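Local coordinates for cucumber basic protein (Cucumis sativus, PDB 2CBP), which probably transfers single electrons by way of a type 1 copper ion, as a plant blue copper protein of the phytocyanin family, at residues 77-81 with 82-86. Residues are numbered along the deposited sequence; the frame is centred on the assembly and turned at random.
Sequences FICNF and PGHCQ. With CU (copper (II) ion), chain B.
C79 and H84 meet at the copper(II) ion in a local contact around a tight loop. The loop follows strand 73-78 and leads towards strand 90-95. This is the copper-binding loop of a cupredoxin fold, and it carries three of the four ligands of the type 1 site, C79, H84 and M89. C79 and H84 belong to this contact. H39 completes the site from another part of the chain. C79 SG binds the copper at 2.2 Å and H84 ND1 binds it at 2.0 Å. The two ligand atoms, C79 SG and H84 ND1, are 3.4 Å apart. SG lies anti to the backbone N of C79 (chi1 166°), which turns it to the metal.

Residues 81-84 form a type II beta turn, with G83 at positive phi. H84 N donates to F81 O at 3.0 Å, nearly straight at 169°, from above the carbonyl plane. The turn brings F81 CB over the centre of one face of the H84 imidazole in a CH-pi contact. The F81 and H84 rings lie oblique to each other, with planes at 39°. F13 also meets the H84 ring.

C85 is joined to C52 by a disulfide, and its sulfur packs on I78 CG2. F81 O has a second partner, a water that donates to it. The same water accepts from C85 N at 3.1 Å and donates to Q86 OE1 at 2.9 Å.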
loop_
_atom_site.group_PDB
_atom_site.type_symbol
_atom_site.label_atom_id
_atom_site.label_comp_id
_atom_site.label_asym_id
_atom_site.label_seq_id
_atom_site.Cartn_x
_atom_site.Cartn_y
_atom_site.Cartn_z
ATOM N N PHE A 77 -3.881 1.110 -0.744
ATOM C CA PHE A 77 -3.066 1.084 0.477
ATOM C C PHE A 77 -2.510 2.490 0.754
ATOM O O PHE A 77 -2.039 3.218 -0.125
ATOM C CB PHE A 77 -1.864 0.098 0.399
ATOM C CG PHE A 77 -2.224 -1.276 -0.066
ATOM C CD1 PHE A 77 -2.267 -1.542 -1.452
ATOM C CD2 PHE A 77 -2.552 -2.266 0.836
ATOM C CE1 PHE A 77 -2.647 -2.807 -1.905
ATOM C CE2 PHE A 77 -2.936 -3.553 0.403
ATOM C CZ PHE A 77 -2.976 -3.788 -0.980
ATOM N N ILE A 78 -2.545 2.799 2.061
ATOM C CA ILE A 78 -1.981 4.084 2.492
ATOM C C ILE A 78 -1.212 3.839 3.812
ATOM O O ILE A 78 -1.380 2.791 4.435
ATOM C CB ILE A 78 -3.016 5.174 2.753
ATOM C CG1 ILE A 78 -3.842 4.828 3.977
ATOM C CG2 ILE A 78 -3.934 5.431 1.571
ATOM C CD1 ILE A 78 -4.899 5.853 4.403
ATOM N N CYS A 79 -0.417 4.824 4.147
ATOM C CA CYS A 79 0.310 4.828 5.448
ATOM C C CYS A 79 -0.527 5.898 6.209
ATOM O O CYS A 79 -0.658 6.980 5.585
ATOM C CB CYS A 79 1.760 5.168 5.397
ATOM S SG CYS A 79 2.472 5.556 7.023
ATOM N N ASN A 80 -1.058 5.599 7.368
ATOM C CA ASN A 80 -1.878 6.620 8.045
ATOM C C ASN A 80 -1.213 7.390 9.175
ATOM O O ASN A 80 -1.949 8.096 9.917
ATOM C CB ASN A 80 -3.298 6.167 8.333
ATOM C CG ASN A 80 -3.443 5.264 9.534
ATOM O OD1 ASN A 80 -2.454 4.956 10.209
ATOM N ND2 ASN A 80 -4.684 4.868 9.763
ATOM N N PHE A 81 0.072 7.363 9.302
ATOM C CA PHE A 81 0.846 8.198 10.251
ATOM C C PHE A 81 0.542 9.625 9.767
ATOM O O PHE A 81 0.336 9.871 8.568
ATOM C CB PHE A 81 2.341 7.888 10.157
ATOM C CG PHE A 81 2.795 6.790 11.088
ATOM C CD1 PHE A 81 2.273 5.513 11.010
ATOM C CD2 PHE A 81 3.762 7.078 12.042
ATOM C CE1 PHE A 81 2.712 4.502 11.891
ATOM C CE2 PHE A 81 4.213 6.097 12.926
ATOM C CZ PHE A 81 3.684 4.830 12.855
ATOM N N PRO A 82 0.456 10.565 10.675
ATOM C CA PRO A 82 0.129 11.958 10.330
ATOM C C PRO A 82 0.983 12.517 9.243
ATOM O O PRO A 82 2.219 12.586 9.293
ATOM C CB PRO A 82 0.181 12.716 11.652
ATOM C CG PRO A 82 -0.048 11.652 12.728
ATOM C CD PRO A 82 0.666 10.408 12.142
ATOM N N GLY A 83 0.287 12.951 8.169
ATOM C CA GLY A 83 0.934 13.523 7.005
ATOM C C GLY A 83 1.584 12.588 6.034
ATOM O O GLY A 83 2.091 13.073 5.004
ATOM N N HIS A 84 1.607 11.285 6.289
ATOM C CA HIS A 84 2.289 10.362 5.336
ATOM C C HIS A 84 1.506 10.176 4.040
ATOM O O HIS A 84 2.141 10.223 2.970
ATOM C CB HIS A 84 2.626 9.050 6.018
ATOM C CG HIS A 84 3.728 9.160 7.054
ATOM N ND1 HIS A 84 4.623 8.146 7.252
ATOM C CD2 HIS A 84 4.023 10.191 7.904
ATOM C CE1 HIS A 84 5.412 8.532 8.210
ATOM N NE2 HIS A 84 5.110 9.758 8.638
ATOM N N CYS A 85 0.201 9.953 4.191
ATOM C CA CYS A 85 -0.677 9.755 3.018
ATOM C C CYS A 85 -0.597 10.998 2.141
ATOM O O CYS A 85 -0.468 10.933 0.914
ATOM C CB CYS A 85 -2.093 9.421 3.457
ATOM S SG CYS A 85 -3.239 9.133 2.106
ATOM N N GLN A 86 -0.670 12.141 2.804
ATOM C CA GLN A 86 -0.604 13.464 2.155
ATOM C C GLN A 86 0.719 13.722 1.473
ATOM O O GLN A 86 0.844 14.610 0.603
ATOM C CB GLN A 86 -0.870 14.538 3.207
ATOM C CG GLN A 86 -2.265 14.474 3.769
ATOM C CD GLN A 86 -2.445 13.539 4.925
ATOM O OE1 GLN A 86 -1.545 12.845 5.390
ATOM N NE2 GLN A 86 -3.666 13.515 5.431
HETATM CU CU CU B . 4.452 6.307 6.623
HETATM O O HOH W 1 -1.602 10.269 6.653
#